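Local coordinates for odorant-binding protein 2a (Homo sapiens, PDB 4RUN), which binds and transports small hydrophobic volatile molecules, with higher affinity for aldehydes and large fatty acids, at residues A[15-20]-A[92-97]; A[27-32]-A[101-106]; A[127-132]-A[137-142]. The protein carries 2 engineered substitutions. All coordinates share one frame; numbering follows the deposited sequence.

Contact 1 of 3, residues A[15-20]-A[92-97]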
loop_
_atom_site.group_PDB
_atom_site.type_symbol
_atom_site.label_atom_id
_atom_site.label_comp_id
_atom_site.label_asym_id
_atom_site.label_seq_id
_atom_site.Cartn_x
_atom_site.Cartn_y
_atom_site.Cartn_z
ATOM N N TYR A 15 -2.323 6.349 -6.217
ATOM C CA TYR A 15 -3.489 6.522 -5.398
ATOM C C TYR A 15 -3.845 5.177 -4.789
ATOM O O TYR A 15 -3.918 4.170 -5.502
ATOM C CB TYR A 15 -4.652 7.036 -6.240
ATOM C CG TYR A 15 -4.447 8.429 -6.765
ATOM C CD1 TYR A 15 -4.812 9.534 -6.000
ATOM C CD2 TYR A 15 -3.874 8.653 -8.019
ATOM C CE1 TYR A 15 -4.612 10.821 -6.464
ATOM C CE2 TYR A 15 -3.675 9.939 -8.500
ATOM C CZ TYR A 15 -4.045 11.021 -7.715
ATOM O OH TYR A 15 -3.850 12.312 -8.160
ATOM N N VAL A 16 -4.065 5.174 -3.474
ATOM C CA VAL A 16 -4.464 3.982 -2.733
ATOM C C VAL A 16 -5.983 3.894 -2.715
ATOM O O VAL A 16 -6.650 4.724 -2.104
ATOM C CB VAL A 16 -3.964 4.045 -1.288
ATOM C CG1 VAL A 16 -4.392 2.797 -0.544
ATOM C CG2 VAL A 16 -2.446 4.247 -1.232
ATOM N N LYS A 17 -6.528 2.881 -3.375
ATOM C CA LYS A 17 -7.971 2.796 -3.619
ATOM C C LYS A 17 -8.663 1.814 -2.695
ATOM O O LYS A 17 -9.841 1.947 -2.398
ATOM C CB LYS A 17 -8.202 2.380 -5.065
ATOM C CG LYS A 17 -7.496 3.274 -6.071
ATOM C CD LYS A 17 -7.635 2.733 -7.474
ATOM C CE LYS A 17 -7.252 3.797 -8.474
ATOM N NZ LYS A 17 -7.295 3.320 -9.880
ATOM N N ALA A 18 -7.930 0.812 -2.244
ATOM C CA ALA A 18 -8.478 -0.136 -1.299
ATOM C C ALA A 18 -7.343 -0.694 -0.506
ATOM O O ALA A 18 -6.190 -0.604 -0.922
ATOM C CB ALA A 18 -9.210 -1.248 -2.016
ATOM N N MET A 19 -7.681 -1.276 0.635
ATOM C CA MET A 19 -6.706 -1.729 1.601
ATOM C C MET A 19 -7.220 -3.010 2.276
ATOM O O MET A 19 -8.427 -3.172 2.444
ATOM C CB MET A 19 -6.501 -0.588 2.568
ATOM C CG MET A 19 -5.394 -0.766 3.571
ATOM S SD MET A 19 -4.756 0.851 4.094
ATOM C CE MET A 19 -3.478 0.210 5.192
ATOM N N VAL A 20 -6.315 -3.922 2.631
ATOM C CA VAL A 20 -6.657 -5.187 3.322
ATOM C C VAL A 20 -5.518 -5.493 4.254
ATOM O O VAL A 20 -4.353 -5.187 3.960
ATOM C CB VAL A 20 -6.915 -6.388 2.364
ATOM C CG1 VAL A 20 -5.629 -6.969 1.800
ATOM C CG2 VAL A 20 -7.710 -7.494 3.044
ATOM N N THR A 92 -7.059 -5.148 -15.391
ATOM C CA THR A 92 -7.275 -3.741 -15.113
ATOM C C THR A 92 -5.925 -3.046 -15.200
ATOM O O THR A 92 -4.895 -3.675 -15.507
ATOM C CB THR A 92 -7.951 -3.507 -13.741
ATOM O OG1 THR A 92 -7.942 -2.107 -13.439
ATOM C CG2 THR A 92 -7.228 -4.254 -12.658
ATOM N N ASP A 93 -5.944 -1.749 -14.931
ATOM C CA ASP A 93 -4.765 -0.912 -15.074
ATOM C C ASP A 93 -4.177 -0.501 -13.721
ATOM O O ASP A 93 -3.464 0.505 -13.626
ATOM C CB ASP A 93 -5.132 0.301 -15.929
ATOM C CG ASP A 93 -5.709 -0.102 -17.284
ATOM O OD1 ASP A 93 -5.092 -0.953 -17.964
ATOM O OD2 ASP A 93 -6.785 0.415 -17.652
ATOM N N ASP A 94 -4.446 -1.313 -12.696
ATOM C CA ASP A 94 -3.957 -1.065 -11.354
ATOM C C ASP A 94 -2.976 -2.143 -10.945
ATOM O O ASP A 94 -2.809 -3.158 -11.630
ATOM C CB ASP A 94 -5.116 -1.030 -10.355
ATOM C CG ASP A 94 -6.009 0.175 -10.533
ATOM O OD1 ASP A 94 -5.564 1.208 -11.054
ATOM O OD2 ASP A 94 -7.180 0.105 -10.148
ATOM N N TYR A 95 -2.331 -1.905 -9.813
ATOM C CA TYR A 95 -1.346 -2.811 -9.264
ATOM C C TYR A 95 -1.757 -3.148 -7.839
ATOM O O TYR A 95 -2.586 -2.453 -7.246
ATOM C CB TYR A 95 0.015 -2.137 -9.228
ATOM C CG TYR A 95 0.716 -1.969 -10.551
ATOM C CD1 TYR A 95 0.410 -0.913 -11.399
ATOM C CD2 TYR A 95 1.734 -2.831 -10.922
ATOM C CE1 TYR A 95 1.088 -0.737 -12.598
ATOM C CE2 TYR A 95 2.409 -2.674 -12.113
ATOM C CZ TYR A 95 2.089 -1.625 -12.950
ATOM O OH TYR A 95 2.772 -1.468 -14.144
ATOM N N VAL A 96 -1.147 -4.195 -7.295
ATOM C CA VAL A 96 -1.281 -4.521 -5.880
ATOM C C VAL A 96 0.044 -4.315 -5.165
ATOM O O VAL A 96 1.090 -4.717 -5.658
ATOM C CB VAL A 96 -1.734 -5.963 -5.674
ATOM C CG1 VAL A 96 -1.711 -6.329 -4.200
ATOM C CG2 VAL A 96 -3.126 -6.131 -6.247
ATOM N N PHE A 97 -0.024 -3.663 -4.010
ATOM C CA PHE A 97 1.134 -3.388 -3.184
ATOM C C PHE A 97 0.976 -4.278 -1.969
ATOM O O PHE A 97 0.149 -4.030 -1.104
ATOM C CB PHE A 97 1.120 -1.912 -2.818
ATOM C CG PHE A 97 2.203 -1.484 -1.888
ATOM C CD1 PHE A 97 2.050 -1.621 -0.503
ATOM C CD2 PHE A 97 3.338 -0.863 -2.380
ATOM C CE1 PHE A 97 3.035 -1.183 0.362
ATOM C CE2 PHE A 97 4.324 -0.420 -1.519
ATOM C CZ PHE A 97 4.172 -0.580 -0.146
#
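The ammonium nitrogen of Lys17 is gripped from two parts of the fold: by the carboxylate of Asp94 and by the backbone oxygen of Asn119. Its salt bridge to Asp94 is lopsided. NZ of Lys17 lies 3.0 Å from OD1 of Asp94, which it meets on the syn side, 26° out of the carboxylate plane, whereas its bond to OD2 of Asp94, at 3.2 Å, is weak. Lys17 reaches this point as an extended rod. CG stands opposite the carbonyl carbon (chi1 -54°), and the torsions beyond it are all close to trans, which carries the amine across a gap of 9.5 Å between the CA atoms of Lys17 and Asp94. The carboxylate comes from the other direction on a much shorter arm, and the methylenes near the amine join in only loosely, with CD of Lys17 3.8 Å from OD2 of Asp94.

Strands 12-21 and 95-103 are not direct neighbours in the sheet of this lipocalin barrel. Strand 106-115 pairs with both, and the backbones of Lys17 and Ala18 both bond to Leu113 on it. The salt bridge therefore spans an intervening strand, tying strand 12-21 to Asp94, near the beginning of strand 95-103. Nearby, Tyr95 meets the ring of Trp14, the tryptophan of the lipocalin GxW signature, nearly at a right angle.

Both charged residues are buried, and each charge is met by the other. The second bond, to the Asn119 carbonyl, is likely to hold the amine in place, and the low exposure would be expected to strengthen the ion pair.

Contact 2 of 3, residues A[27-32]-A[101-106]. With FLC (citrate anion), chain C.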
loop_
_atom_site.group_PDB
_atom_site.type_symbol
_atom_site.label_atom_id
_atom_site.label_comp_id
_atom_site.label_asym_id
_atom_site.label_seq_id
_atom_site.Cartn_x
_atom_site.Cartn_y
_atom_site.Cartn_z
ATOM N N GLU A 27 -8.359 -2.828 14.636
ATOM C CA GLU A 27 -9.281 -1.974 13.906
ATOM C C GLU A 27 -8.983 -0.494 14.147
ATOM O O GLU A 27 -8.968 0.309 13.217
ATOM C CB GLU A 27 -10.718 -2.306 14.291
ATOM C CG GLU A 27 -11.747 -1.913 13.242
ATOM C CD GLU A 27 -13.172 -2.099 13.728
ATOM O OE1 GLU A 27 -13.374 -2.724 14.792
ATOM O OE2 GLU A 27 -14.095 -1.613 13.049
ATOM N N ASP A 28 -8.742 -0.141 15.410
ATOM C CA ASP A 28 -8.282 1.200 15.788
ATOM C C ASP A 28 -7.145 1.700 14.881
ATOM O O ASP A 28 -6.970 2.896 14.688
ATOM C CB ASP A 28 -7.916 1.267 17.292
ATOM C CG ASP A 28 -6.437 0.947 17.592
ATOM O OD1 ASP A 28 -5.659 0.682 16.661
ATOM O OD2 ASP A 28 -6.040 0.977 18.786
ATOM N N ARG A 29 -6.402 0.777 14.288
ATOM C CA ARG A 29 -5.187 1.115 13.553
ATOM C C ARG A 29 -5.403 1.439 12.068
ATOM O O ARG A 29 -4.479 1.886 11.397
ATOM C CB ARG A 29 -4.194 -0.040 13.653
ATOM C CG ARG A 29 -2.767 0.428 13.745
ATOM C CD ARG A 29 -1.780 -0.693 13.991
ATOM N NE ARG A 29 -0.484 -0.232 13.502
ATOM C CZ ARG A 29 0.351 0.539 14.186
ATOM N NH1 ARG A 29 0.070 0.913 15.431
ATOM N NH2 ARG A 29 1.491 0.918 13.623
ATOM N N ARG A 30 -6.604 1.204 11.546
ATOM C CA ARG A 30 -6.868 1.406 10.122
ATOM C C ARG A 30 -6.916 2.868 9.673
ATOM O O ARG A 30 -7.603 3.669 10.290
ATOM C CB ARG A 30 -8.212 0.825 9.754
ATOM C CG ARG A 30 -8.341 -0.649 10.045
ATOM C CD ARG A 30 -9.670 -1.167 9.585
ATOM N NE ARG A 30 -9.750 -2.603 9.787
ATOM C CZ ARG A 30 -10.659 -3.381 9.214
ATOM N NH1 ARG A 30 -11.584 -2.859 8.406
ATOM N NH2 ARG A 30 -10.632 -4.679 9.450
ATOM N N PRO A 31 -6.221 3.205 8.577
ATOM C CA PRO A 31 -6.350 4.495 7.937
ATOM C C PRO A 31 -7.798 4.851 7.572
ATOM O O PRO A 31 -8.463 4.065 6.915
ATOM C CB PRO A 31 -5.524 4.327 6.666
ATOM C CG PRO A 31 -4.516 3.283 6.996
ATOM C CD PRO A 31 -5.212 2.362 7.919
ATOM N N ARG A 32 -8.279 6.006 8.031
ATOM C CA ARG A 32 -9.591 6.510 7.660
ATOM C C ARG A 32 -9.469 7.212 6.341
ATOM O O ARG A 32 -10.351 7.117 5.501
ATOM C CB ARG A 32 -10.113 7.546 8.653
ATOM C CG ARG A 32 -10.509 7.008 10.013
ATOM C CD ARG A 32 -10.818 8.157 10.968
ATOM N NE ARG A 32 -11.668 9.195 10.354
ATOM C CZ ARG A 32 -11.384 10.505 10.266
ATOM N NH1 ARG A 32 -10.257 11.013 10.751
ATOM N NH2 ARG A 32 -12.245 11.332 9.680
ATOM N N ASP A 101 5.693 -7.640 6.946
ATOM C CA ASP A 101 6.452 -6.869 7.945
ATOM C C ASP A 101 6.810 -7.720 9.173
ATOM O O ASP A 101 5.939 -8.143 9.938
ATOM C CB ASP A 101 5.604 -5.649 8.339
ATOM C CG ASP A 101 6.409 -4.479 8.922
ATOM O OD1 ASP A 101 7.648 -4.543 9.050
ATOM O OD2 ASP A 101 5.760 -3.468 9.276
ATOM N N GLN A 102 8.106 -7.976 9.353
ATOM C CA GLN A 102 8.585 -8.719 10.524
ATOM C C GLN A 102 8.581 -7.793 11.745
ATOM O O GLN A 102 9.599 -7.214 12.113
ATOM C CB GLN A 102 9.983 -9.280 10.284
ATOM C CG GLN A 102 10.181 -9.933 8.934
ATOM C CD GLN A 102 11.619 -10.345 8.701
ATOM O OE1 GLN A 102 12.537 -9.872 9.375
ATOM N NE2 GLN A 102 11.827 -11.242 7.740
ATOM N N ARG A 103 7.422 -7.653 12.374
ATOM C CA ARG A 103 7.223 -6.645 13.422
ATOM C C ARG A 103 7.490 -7.279 14.765
ATOM O O ARG A 103 7.234 -8.459 14.941
ATOM C CB ARG A 103 5.803 -6.079 13.330
ATOM C CG ARG A 103 5.686 -5.007 12.269
ATOM C CD ARG A 103 4.219 -4.671 11.976
ATOM N NE ARG A 103 3.755 -3.598 12.840
ATOM C CZ ARG A 103 4.155 -2.329 12.742
ATOM N NH1 ARG A 103 5.050 -1.970 11.827
ATOM N NH2 ARG A 103 3.672 -1.426 13.581
ATOM N N ARG A 104 8.048 -6.515 15.697
ATOM C CA ARG A 104 8.200 -6.957 17.084
ATOM C C ARG A 104 7.032 -7.830 17.538
ATOM O O ARG A 104 7.225 -8.842 18.217
ATOM C CB ARG A 104 8.262 -5.731 18.001
ATOM C CG ARG A 104 8.526 -6.009 19.490
ATOM C CD ARG A 104 9.791 -6.840 19.732
ATOM N NE ARG A 104 10.920 -6.345 18.942
ATOM C CZ ARG A 104 12.077 -6.974 18.762
ATOM N NH1 ARG A 104 12.311 -8.162 19.319
ATOM N NH2 ARG A 104 13.021 -6.398 18.021
ATOM N N GLY A 105 5.821 -7.417 17.170
ATOM C CA GLY A 105 4.589 -8.099 17.581
ATOM C C GLY A 105 4.115 -9.265 16.721
ATOM O O GLY A 105 3.057 -9.843 16.979
ATOM N N GLY A 106 4.898 -9.620 15.709
ATOM C CA GLY A 106 4.536 -10.665 14.774
ATOM C C GLY A 106 4.622 -10.239 13.330
ATOM O O GLY A 106 4.779 -9.059 12.982
HETATM C CAC FLC C . 3.863 1.602 7.727
HETATM C CA FLC C . 2.672 0.740 8.127
HETATM C CB FLC C . 2.386 0.720 9.632
HETATM C CBC FLC C . 1.293 -0.300 9.917
HETATM C CG FLC C . 3.606 0.270 10.440
HETATM C CGC FLC C . 4.503 1.340 11.055
HETATM O OA1 FLC C . 4.906 1.064 7.279
HETATM O OA2 FLC C . 3.762 2.841 7.846
HETATM O OB1 FLC C . 1.565 -1.527 9.844
HETATM O OB2 FLC C . 0.150 0.098 10.243
HETATM O OG1 FLC C . 4.281 1.716 12.238
HETATM O OG2 FLC C . 5.471 1.760 10.370
HETATM O OHB FLC C . 1.945 2.013 10.078
#
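Arg103 and Arg29 bring their guanidinium groups together beside a bound citrate, probably taken up from the crystallisation liquor. CB of Arg103 is directed toward segment 27-32, and the chain runs on nearly straight through CG to CD. It then bends at chi3 (90°), which turns the guanidinium to present a face to the citrate. At NE the neighbour is another positive group, that of Arg108. Over the centre of the guanidinium, 3.9 Å above its plane, lies OB1 of the citrate, and CZ is 3.5 Å from the citrate carbon CG. NH1 makes a salt bridge of 3.0 Å to OD2 of Asp101, approaching from above the carboxylate plane with an N-H...O angle of 153°. The other oxygen of Asp101 is paired with Arg81, so this carboxylate links two arginines. NH2 of Arg103 reaches citrate OG1 in a weak bond of 3.5 Å and lies 3.2 Å from NH2 of Arg29.

Arg29 comes from the opposite direction, its guanidinium plane turned 44° from that of Arg103. The citrate lies at its edge: NE of Arg29 bonds weakly to OB2 at 3.3 Å, and NH2 is 3.2 Å from OG1. Lys82, Arg55, Lys62 and Tyr78 also hydrogen-bond to the anion.

With an alanine at Arg103, Asp101 would probably lose one of the two arginines it links, and the citrate the positive group beneath OB1.

The loop before strand 33-41 and the hairpin turn at 103-106 thus meet at the open end of the lipocalin calyx through a shared anion. Such a cluster of cationic groups is consistent with an affinity for carboxylates, as in the fatty acids this protein carries.

Contact 3 of 3, residues A[127-132]-A[137-142]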
loop_
_atom_site.group_PDB
_atom_site.type_symbol
_atom_site.label_atom_id
_atom_site.label_comp_id
_atom_site.label_asym_id
_atom_site.label_seq_id
_atom_site.Cartn_x
_atom_site.Cartn_y
_atom_site.Cartn_z
ATOM N N GLU A 127 -11.318 -7.838 -8.557
ATOM C CA GLU A 127 -10.080 -8.570 -8.854
ATOM C C GLU A 127 -9.139 -8.521 -7.655
ATOM O O GLU A 127 -8.470 -9.509 -7.347
ATOM C CB GLU A 127 -9.369 -7.989 -10.076
ATOM C CG GLU A 127 -10.098 -8.227 -11.373
ATOM C CD GLU A 127 -10.304 -9.697 -11.650
ATOM O OE1 GLU A 127 -11.470 -10.070 -11.916
ATOM O OE2 GLU A 127 -9.314 -10.470 -11.604
ATOM N N PHE A 128 -9.115 -7.364 -6.993
ATOM C CA PHE A 128 -8.368 -7.184 -5.771
ATOM C C PHE A 128 -8.816 -8.163 -4.700
ATOM O O PHE A 128 -7.998 -8.815 -4.077
ATOM C CB PHE A 128 -8.567 -5.774 -5.264
ATOM C CG PHE A 128 -7.809 -5.473 -4.008
ATOM C CD1 PHE A 128 -6.432 -5.522 -4.006
ATOM C CD2 PHE A 128 -8.469 -5.110 -2.841
ATOM C CE1 PHE A 128 -5.717 -5.221 -2.867
ATOM C CE2 PHE A 128 -7.758 -4.805 -1.690
ATOM C CZ PHE A 128 -6.375 -4.861 -1.713
ATOM N N LYS A 129 -10.123 -8.268 -4.508
ATOM C CA LYS A 129 -10.696 -9.199 -3.546
ATOM C C LYS A 129 -10.294 -10.632 -3.880
ATOM O O LYS A 129 -9.815 -11.356 -3.016
ATOM C CB LYS A 129 -12.210 -9.052 -3.564
ATOM C CG LYS A 129 -12.992 -10.014 -2.699
ATOM C CD LYS A 129 -14.463 -9.612 -2.753
ATOM C CE LYS A 129 -15.403 -10.784 -2.534
ATOM N NZ LYS A 129 -16.776 -10.481 -3.036
ATOM N N LYS A 130 -10.513 -11.037 -5.126
ATOM C CA LYS A 130 -10.112 -12.373 -5.612
ATOM C C LYS A 130 -8.648 -12.669 -5.329
ATOM O O LYS A 130 -8.310 -13.745 -4.858
ATOM C CB LYS A 130 -10.330 -12.488 -7.127
ATOM C CG LYS A 130 -11.773 -12.523 -7.570
ATOM C CD LYS A 130 -11.859 -12.141 -9.043
ATOM C CE LYS A 130 -13.092 -12.723 -9.718
ATOM N NZ LYS A 130 -13.635 -11.781 -10.736
ATOM N N LEU A 131 -7.776 -11.724 -5.656
ATOM C CA LEU A 131 -6.346 -11.923 -5.460
ATOM C C LEU A 131 -6.020 -11.981 -3.964
ATOM O O LEU A 131 -5.218 -12.795 -3.504
ATOM C CB LEU A 131 -5.556 -10.809 -6.144
ATOM C CG LEU A 131 -4.037 -10.770 -5.896
ATOM C CD1 LEU A 131 -3.323 -10.050 -7.041
ATOM C CD2 LEU A 131 -3.684 -10.135 -4.549
ATOM N N VAL A 132 -6.657 -11.106 -3.213
ATOM C CA VAL A 132 -6.509 -11.066 -1.768
ATOM C C VAL A 132 -6.857 -12.408 -1.119
ATOM O O VAL A 132 -6.118 -12.886 -0.262
ATOM C CB VAL A 132 -7.347 -9.896 -1.196
ATOM C CG1 VAL A 132 -7.779 -10.145 0.242
ATOM C CG2 VAL A 132 -6.541 -8.617 -1.305
ATOM N N LEU A 137 -5.835 -13.937 2.892
ATOM C CA LEU A 137 -6.524 -12.811 3.543
ATOM C C LEU A 137 -8.036 -12.868 3.242
ATOM O O LEU A 137 -8.480 -13.696 2.442
ATOM C CB LEU A 137 -5.901 -11.464 3.114
ATOM C CG LEU A 137 -4.432 -11.221 3.516
ATOM C CD1 LEU A 137 -3.827 -10.010 2.813
ATOM C CD2 LEU A 137 -4.277 -11.101 5.031
ATOM N N SER A 138 -8.819 -12.020 3.909
ATOM C CA SER A 138 -10.287 -12.121 3.886
ATOM C C SER A 138 -10.996 -10.894 3.323
ATOM O O SER A 138 -10.563 -9.761 3.540
ATOM C CB SER A 138 -10.784 -12.378 5.309
ATOM O OG SER A 138 -12.189 -12.564 5.350
ATOM N N GLU A 139 -12.105 -11.140 2.627
ATOM C CA GLU A 139 -12.913 -10.100 1.970
ATOM C C GLU A 139 -13.467 -9.065 2.937
ATOM O O GLU A 139 -13.508 -7.874 2.642
ATOM C CB GLU A 139 -14.086 -10.746 1.203
ATOM C CG GLU A 139 -15.220 -11.317 2.045
ATOM C CD GLU A 139 -15.969 -12.395 1.296
ATOM O OE1 GLU A 139 -15.826 -13.577 1.670
ATOM O OE2 GLU A 139 -16.660 -12.069 0.311
ATOM N N GLU A 140 -13.881 -9.539 4.104
ATOM C CA GLU A 140 -14.559 -8.723 5.096
ATOM C C GLU A 140 -13.562 -7.818 5.808
ATOM O O GLU A 140 -13.958 -6.887 6.494
ATOM C CB GLU A 140 -15.287 -9.645 6.095
ATOM C CG GLU A 140 -14.378 -10.327 7.104
ATOM C CD GLU A 140 -14.844 -11.730 7.435
ATOM O OE1 GLU A 140 -14.336 -12.705 6.837
ATOM O OE2 GLU A 140 -15.741 -11.849 8.289
ATOM N N ASP A 141 -12.271 -8.097 5.650
ATOM C CA ASP A 141 -11.239 -7.194 6.131
ATOM C C ASP A 141 -10.740 -6.250 5.005
ATOM O O ASP A 141 -9.629 -5.712 5.098
ATOM C CB ASP A 141 -10.050 -7.978 6.691
ATOM C CG ASP A 141 -10.427 -8.881 7.859
ATOM O OD1 ASP A 141 -11.071 -8.408 8.818
ATOM O OD2 ASP A 141 -10.078 -10.076 7.816
ATOM N N ILE A 142 -11.522 -6.078 3.933
ATOM C CA ILE A 142 -11.175 -5.115 2.892
ATOM C C ILE A 142 -11.926 -3.823 3.155
ATOM O O ILE A 142 -13.138 -3.816 3.278
ATOM C CB ILE A 142 -11.507 -5.596 1.463
ATOM C CG1 ILE A 142 -10.735 -6.875 1.141
ATOM C CG2 ILE A 142 -11.177 -4.501 0.442
ATOM C CD1 ILE A 142 -11.026 -7.452 -0.227
#
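The first torsions of Phe128 and Ile142 set the edge of the ring against a methyl group: CG of Phe128 is trans to its own nitrogen (chi1 -179°), and the branch CG2 of Ile142 takes the equivalent place on its residue. As the two side chains slide past each other in opposite directions, CE2 of Phe128 comes to 4.0 Å from CG2 of Ile142. Phe128 belongs to helix 122-134, which packs on the outside of the lipocalin barrel and here meets the loop leading to strand 142-143.

The other arm of Ile142 lies against the helix backbone, with CD1 3.8 Å from CA of Lys129 and somewhat farther from CG1 of Val132. That same methyl of Val132 packs on CB of Leu137 at 3.7 Å, the two side chains crossing at about a right angle. On the inner side, Phe128 rests on Ala18, while Val132, Leu137 and Ile142 share Val20 of strand 12-21, so helix and loop cover one patch of the barrel wall.

Nearer solvent, the extended Lys129 chain runs past Glu139. Its CE is 3.4 Å from OE2 of Glu139, and the salt bridge from NZ to that oxygen is long. A weak bond of 3.3 Å from Leu137 N to Val132 O joins the backbones. Within the helix, CG2 of Val132 sits 3.7 Å above the centre of the Phe128 ring.

Overall arrangement
The three contacts mark different layers of one calyx. Contact 1 is buried near the centre and holds a single ion pair; contact 2 is a surface meeting whose charges gather round an anion; contact 3, partly buried, is mainly hydrocarbon packing with a polar rim. Contacts 1 and 2 both draw on strand 95-103, on opposite sides of the chain's centre, and touch where CE of Met19 lies 3.7 Å from CG of Pro31. Contact 3 joins contact 1 through Val20, whose CG1 packs 3.6 Å from CG2 of Val132. Contacts 2 and 3 approach each other through a long, weak ion pair of Arg30 with Asp141.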